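Local coordinates for protein methylenetetrahydrofolate--tRNA-(uracil-5-)-methyltransferase TrmFO (Thermus thermophilus, PDB 3G5S) that probably catalyses the folate- and FAD-dependent methylation of uridine 54 in tRNA to 5-methyluridine, taking the carbon from methylenetetrahydrofolate, at residues N188-E193 with L247-T252; E194-F199 with T236-P241. All coordinates share one frame; numbering follows the deposited sequence.

Both contacts lie in the part of the chain between the fourth and fifth strands of the parallel Rossmann-type sheet, so they belong to an insertion into the FAD-binding fold. The centres of contact 1 and contact 2 are 13 Å apart. Strand 187-191, an inner strand of the antiparallel sheet, carries the first segment of contact 1 and runs directly into helix 193-205, which carries that of contact 2; a capping box of Thr192 and Glu195 marks the turn between them. The order along the chain is 188-193, 194-199, 236-241, 247-252, which nests contact 2 inside the loop closed by contact 1. Together they tie the returning chain first to the helix, then to the sheet, away from the FAD and glutathione pockets.

Contact 1. Residues N188-E193 with L247-T252; sequences NCPMTE and LVDPRT
The amide plane of Asn188 carries the isobutyl end of Leu247 on one face: both methyls sit over it, with Leu247 CD1 3.4 Å from Asn188 OD1 and Leu247 CD2 4.1 Å from Asn188 ND2. The polar atoms of the amide look to other partners. Asn188 OD1 is hydrogen-bonded to Gln261 NE2, while Asn188 ND2 is bonded to the carbonyl oxygens of Phe175 and Ala177. These three bonds fix the rotation of the buried amide, and a leucine suits the face because it covers it without competing for them.

The second flat group is the carboxylate of Asp249, which receives the ring of Pro190 on one face, Pro190 CG lying 3.5 Å from Asp249 OD2. The compact proline ring suits that face, offering it CH groups and crossing the aspartate at about a right angle. On the opposite face the amide of Arg251 reaches Asp249 OD1 (N to OD1 3.0 Å), 52° out of the carboxylate plane. This is an Asx turn, tightened by the backbone bond from Thr252 N to Asp249 O. The CA–CB bond of Asp249 runs across rather than at the strand; CG anti to the backbone N (chi1 -176°) brings the carboxylate in, OD2 to Pro190 and OD1 to the Arg251 amide.

Asn188 and Pro190 sit on strand 187-191 of the antiparallel sheet, between strands 175-176 and 258-264, and point to the same side, as alternate strand residues do. The loop 247-252, leading into strand 258-264, crosses that side. Phe175 from the neighbouring strand touches Pro190, Asp249 and Pro250, and Leu247 also rests on Val259.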
loop_
_atom_site.group_PDB
_atom_site.type_symbol
_atom_site.label_atom_id
_atom_site.label_comp_id
_atom_site.label_asym_id
_atom_site.label_seq_id
_atom_site.Cartn_x
_atom_site.Cartn_y
_atom_site.Cartn_z
ATOM N N ASN A 188 -13.337 21.723 -0.910
ATOM C CA ASN A 188 -12.523 22.772 -1.502
ATOM C C ASN A 188 -11.984 23.684 -0.416
ATOM O O ASN A 188 -12.747 24.180 0.403
ATOM C CB ASN A 188 -13.360 23.577 -2.491
ATOM C CG ASN A 188 -13.935 22.713 -3.588
ATOM O OD1 ASN A 188 -13.242 22.379 -4.546
ATOM N ND2 ASN A 188 -15.198 22.325 -3.446
ATOM N N CYS A 189 -10.673 23.891 -0.413
ATOM C CA CYS A 189 -10.010 24.760 0.550
ATOM C C CYS A 189 -9.570 26.024 -0.174
ATOM O O CYS A 189 -8.524 26.025 -0.826
ATOM C CB CYS A 189 -8.779 24.061 1.128
ATOM S SG CYS A 189 -9.100 22.469 1.914
ATOM N N PRO A 190 -10.375 27.098 -0.090
ATOM C CA PRO A 190 -10.012 28.315 -0.820
ATOM C C PRO A 190 -8.865 29.086 -0.172
ATOM O O PRO A 190 -8.700 29.086 1.054
ATOM C CB PRO A 190 -11.300 29.137 -0.793
ATOM C CG PRO A 190 -12.029 28.675 0.420
ATOM C CD PRO A 190 -11.678 27.220 0.591
HETATM N N MSE A 191 -8.111 29.774 -1.022
HETATM C CA MSE A 191 -6.899 30.471 -0.646
HETATM C C MSE A 191 -6.919 31.859 -1.264
HETATM O O MSE A 191 -7.412 32.032 -2.382
HETATM C CB MSE A 191 -5.714 29.711 -1.214
HETATM C CG MSE A 191 -4.477 29.838 -0.408
HETATM SE SE MSE A 191 -3.255 28.502 -1.015
HETATM C CE MSE A 191 -4.288 26.957 -0.680
ATOM N N THR A 192 -6.378 32.840 -0.548
ATOM C CA THR A 192 -6.188 34.165 -1.118
ATOM C C THR A 192 -4.908 34.166 -1.940
ATOM O O THR A 192 -4.108 33.229 -1.881
ATOM C CB THR A 192 -6.018 35.230 -0.029
ATOM O OG1 THR A 192 -4.846 34.924 0.737
ATOM C CG2 THR A 192 -7.237 35.278 0.884
ATOM N N GLU A 193 -4.705 35.237 -2.693
ATOM C CA GLU A 193 -3.474 35.410 -3.448
ATOM C C GLU A 193 -2.235 35.378 -2.545
ATOM O O GLU A 193 -1.228 34.781 -2.903
ATOM C CB GLU A 193 -3.528 36.710 -4.255
ATOM C CG GLU A 193 -2.406 36.891 -5.272
ATOM C CD GLU A 193 -2.599 38.131 -6.137
ATOM O OE1 GLU A 193 -3.539 38.909 -5.869
ATOM O OE2 GLU A 193 -1.810 38.334 -7.084
ATOM N N LEU A 247 -16.119 27.109 -9.339
ATOM C CA LEU A 247 -16.386 27.093 -7.902
ATOM C C LEU A 247 -16.777 28.474 -7.395
ATOM O O LEU A 247 -16.268 29.491 -7.872
ATOM C CB LEU A 247 -15.162 26.586 -7.138
ATOM C CG LEU A 247 -14.682 25.173 -7.479
ATOM C CD1 LEU A 247 -13.319 24.902 -6.858
ATOM C CD2 LEU A 247 -15.700 24.133 -7.038
ATOM N N VAL A 248 -17.690 28.495 -6.433
ATOM C CA VAL A 248 -18.089 29.729 -5.781
ATOM C C VAL A 248 -17.906 29.541 -4.284
ATOM O O VAL A 248 -18.496 28.646 -3.682
ATOM C CB VAL A 248 -19.552 30.103 -6.097
ATOM C CG1 VAL A 248 -19.946 31.381 -5.361
ATOM C CG2 VAL A 248 -19.744 30.264 -7.598
ATOM N N ASP A 249 -17.067 30.382 -3.690
ATOM C CA ASP A 249 -16.816 30.341 -2.261
ATOM C C ASP A 249 -18.031 30.941 -1.555
ATOM O O ASP A 249 -18.334 32.117 -1.755
ATOM C CB ASP A 249 -15.558 31.155 -1.957
ATOM C CG ASP A 249 -15.148 31.106 -0.494
ATOM O OD1 ASP A 249 -15.939 30.641 0.351
ATOM O OD2 ASP A 249 -14.017 31.545 -0.197
ATOM N N PRO A 250 -18.737 30.149 -0.725
ATOM C CA PRO A 250 -19.943 30.689 -0.080
ATOM C C PRO A 250 -19.652 31.904 0.787
ATOM O O PRO A 250 -20.543 32.707 1.037
ATOM C CB PRO A 250 -20.422 29.528 0.801
ATOM C CG PRO A 250 -19.847 28.311 0.174
ATOM C CD PRO A 250 -18.510 28.737 -0.371
ATOM N N ARG A 251 -18.417 32.036 1.250
ATOM C CA ARG A 251 -18.087 33.149 2.120
ATOM C C ARG A 251 -17.981 34.470 1.362
ATOM O O ARG A 251 -18.300 35.520 1.900
ATOM C CB ARG A 251 -16.829 32.832 2.925
ATOM C CG ARG A 251 -17.036 31.634 3.838
ATOM C CD ARG A 251 -16.076 31.612 5.009
ATOM N NE ARG A 251 -16.368 30.492 5.899
ATOM C CZ ARG A 251 -17.193 30.558 6.938
ATOM N NH1 ARG A 251 -17.806 31.700 7.227
ATOM N NH2 ARG A 251 -17.401 29.484 7.692
ATOM N N THR A 252 -17.580 34.422 0.101
ATOM C CA THR A 252 -17.411 35.654 -0.661
ATOM C C THR A 252 -18.476 35.812 -1.743
ATOM O O THR A 252 -18.683 36.909 -2.265
ATOM C CB THR A 252 -16.049 35.683 -1.338
ATOM O OG1 THR A 252 -16.012 34.647 -2.321
ATOM C CG2 THR A 252 -14.941 35.435 -0.329
#

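Contact 2. Residues E194-F199 with T236-P241; sequences EEYRRF and TLLFGP
Tyr196 reaches from helix 193-205 to Leu237 and Leu238 of the short helix 236-239. From CB, with CG anti to the backbone N (chi1 172°), the ring extends toward that helix. Leu238 CD2 sits over the centre of one face, 3.7 Å from the Tyr196 centroid and 9° off the ring normal, a CH-pi contact. Further out, Tyr196 CE2 meets Leu238 CD1 at 3.8 Å, and Tyr196 CZ lies 3.7 Å from Leu238 CG. At the ring edge, Tyr196 CE1 is 4.0 Å from Leu237 CB.

The tip combines apolar contact with polar bonding: Tyr196 OH, 3.6 Å from Leu237 CB, is hydrogen-bonded to the backbone O of Tyr234 and receives a hydrogen bond from water 1 (3.0 Å). That water accepts from Leu237 N (2.9 Å), satisfying an amide in the first turn of the helix. A phenylalanine here, lacking the hydroxyl, would probably leave the Tyr234 carbonyl and water 1 without their partner and thin the contact on Leu237 CB.

A tyrosine thus suits a site needing both a broad apolar face and a polar tip; it joins helix 193-205, which follows strand 187-191 of the antiparallel sheet, to helix 236-239, as interhelical packing within the insertion into the Rossmann-type FAD-binding fold.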
loop_
_atom_site.group_PDB
_atom_site.type_symbol
_atom_site.label_atom_id
_atom_site.label_comp_id
_atom_site.label_asym_id
_atom_site.label_seq_id
_atom_site.Cartn_x
_atom_site.Cartn_y
_atom_site.Cartn_z
ATOM N N GLU A 194 -2.294 36.016 -1.378
ATOM C CA GLU A 194 -1.142 35.990 -0.477
ATOM C C GLU A 194 -0.867 34.591 0.068
ATOM O O GLU A 194 0.285 34.179 0.188
ATOM C CB GLU A 194 -1.304 36.987 0.675
ATOM C CG GLU A 194 -0.333 36.771 1.847
ATOM C CD GLU A 194 1.142 36.906 1.469
ATOM O OE1 GLU A 194 1.445 37.430 0.374
ATOM O OE2 GLU A 194 2.004 36.491 2.279
ATOM N N GLU A 195 -1.921 33.855 0.395
ATOM C CA GLU A 195 -1.739 32.489 0.864
ATOM C C GLU A 195 -1.154 31.614 -0.238
ATOM O O GLU A 195 -0.288 30.773 0.016
ATOM C CB GLU A 195 -3.055 31.914 1.378
ATOM C CG GLU A 195 -3.490 32.555 2.683
ATOM C CD GLU A 195 -4.909 32.209 3.091
ATOM O OE1 GLU A 195 -5.764 32.018 2.204
ATOM O OE2 GLU A 195 -5.173 32.154 4.312
ATOM N N TYR A 196 -1.622 31.812 -1.466
ATOM C CA TYR A 196 -1.052 31.090 -2.594
ATOM C C TYR A 196 0.427 31.425 -2.775
ATOM O O TYR A 196 1.256 30.545 -2.973
ATOM C CB TYR A 196 -1.817 31.364 -3.888
ATOM C CG TYR A 196 -1.108 30.773 -5.081
ATOM C CD1 TYR A 196 -1.119 29.401 -5.302
ATOM C CD2 TYR A 196 -0.394 31.574 -5.962
ATOM C CE1 TYR A 196 -0.456 28.850 -6.376
ATOM C CE2 TYR A 196 0.273 31.027 -7.044
ATOM C CZ TYR A 196 0.236 29.664 -7.245
ATOM O OH TYR A 196 0.894 29.095 -8.306
ATOM N N ARG A 197 0.763 32.708 -2.703
ATOM C CA ARG A 197 2.152 33.117 -2.870
ATOM C C ARG A 197 3.085 32.467 -1.836
ATOM O O ARG A 197 4.161 31.987 -2.192
ATOM C CB ARG A 197 2.276 34.646 -2.872
ATOM C CG ARG A 197 1.453 35.328 -3.976
ATOM C CD ARG A 197 1.848 36.793 -4.191
ATOM N NE ARG A 197 2.921 36.941 -5.171
ATOM C CZ ARG A 197 2.747 37.369 -6.418
ATOM N NH1 ARG A 197 1.536 37.704 -6.847
ATOM N NH2 ARG A 197 3.782 37.466 -7.241
ATOM N N ARG A 198 2.670 32.435 -0.571
ATOM C CA ARG A 198 3.453 31.779 0.486
ATOM C C ARG A 198 3.646 30.296 0.168
ATOM O O ARG A 198 4.748 29.763 0.280
ATOM C CB ARG A 198 2.780 31.944 1.863
ATOM C CG ARG A 198 3.506 31.244 3.038
ATOM C CD ARG A 198 2.632 31.129 4.304
ATOM N NE ARG A 198 3.326 30.453 5.408
ATOM C CZ ARG A 198 2.716 29.774 6.378
ATOM N NH1 ARG A 198 1.394 29.666 6.388
ATOM N NH2 ARG A 198 3.427 29.188 7.331
ATOM N N PHE A 199 2.560 29.642 -0.232
ATOM C CA PHE A 199 2.564 28.218 -0.527
ATOM C C PHE A 199 3.462 27.910 -1.729
ATOM O O PHE A 199 4.301 27.004 -1.690
ATOM C CB PHE A 199 1.128 27.763 -0.784
ATOM C CG PHE A 199 0.975 26.283 -0.960
ATOM C CD1 PHE A 199 1.089 25.422 0.117
ATOM C CD2 PHE A 199 0.683 25.755 -2.199
ATOM C CE1 PHE A 199 0.932 24.060 -0.046
ATOM C CE2 PHE A 199 0.525 24.394 -2.365
ATOM C CZ PHE A 199 0.647 23.546 -1.285
ATOM N N THR A 236 1.512 28.210 -13.054
ATOM C CA THR A 236 1.304 26.804 -13.373
ATOM C C THR A 236 0.278 26.123 -12.468
ATOM O O THR A 236 -0.662 25.491 -12.949
ATOM C CB THR A 236 2.639 26.046 -13.332
ATOM O OG1 THR A 236 3.668 26.847 -13.929
ATOM C CG2 THR A 236 2.526 24.719 -14.048
ATOM N N LEU A 237 0.444 26.247 -11.157
ATOM C CA LEU A 237 -0.502 25.604 -10.249
ATOM C C LEU A 237 -1.917 26.179 -10.386
ATOM O O LEU A 237 -2.907 25.474 -10.180
ATOM C CB LEU A 237 -0.017 25.686 -8.797
ATOM C CG LEU A 237 1.217 24.840 -8.486
ATOM C CD1 LEU A 237 1.820 25.236 -7.148
ATOM C CD2 LEU A 237 0.872 23.358 -8.504
ATOM N N LEU A 238 -2.003 27.456 -10.757
ATOM C CA LEU A 238 -3.286 28.139 -10.909
ATOM C C LEU A 238 -4.036 27.672 -12.154
ATOM O O LEU A 238 -5.268 27.696 -12.192
ATOM C CB LEU A 238 -3.095 29.659 -10.940
ATOM C CG LEU A 238 -2.444 30.273 -9.700
ATOM C CD1 LEU A 238 -2.169 31.753 -9.926
ATOM C CD2 LEU A 238 -3.308 30.054 -8.463
ATOM N N PHE A 239 -3.292 27.251 -13.171
ATOM C CA PHE A 239 -3.904 26.645 -14.346
ATOM C C PHE A 239 -4.263 25.193 -14.077
ATOM O O PHE A 239 -5.144 24.648 -14.737
ATOM C CB PHE A 239 -2.940 26.666 -15.533
ATOM C CG PHE A 239 -2.868 27.985 -16.257
ATOM C CD1 PHE A 239 -3.983 28.507 -16.894
ATOM C CD2 PHE A 239 -1.677 28.686 -16.330
ATOM C CE1 PHE A 239 -3.920 29.701 -17.577
ATOM C CE2 PHE A 239 -1.607 29.892 -17.020
ATOM C CZ PHE A 239 -2.732 30.398 -17.639
ATOM N N GLY A 240 -3.564 24.581 -13.115
ATOM C CA GLY A 240 -3.641 23.156 -12.847
ATOM C C GLY A 240 -4.461 22.802 -11.617
ATOM O O GLY A 240 -5.628 23.158 -11.531
ATOM N N PRO A 241 -3.850 22.108 -10.647
ATOM C CA PRO A 241 -4.655 21.486 -9.591
ATOM C C PRO A 241 -5.253 22.485 -8.618
ATOM O O PRO A 241 -6.142 22.101 -7.871
ATOM C CB PRO A 241 -3.647 20.580 -8.880
ATOM C CG PRO A 241 -2.331 21.239 -9.132
ATOM C CD PRO A 241 -2.432 21.726 -10.545
HETATM O O HOH W 1 2.765 27.361 -9.843
#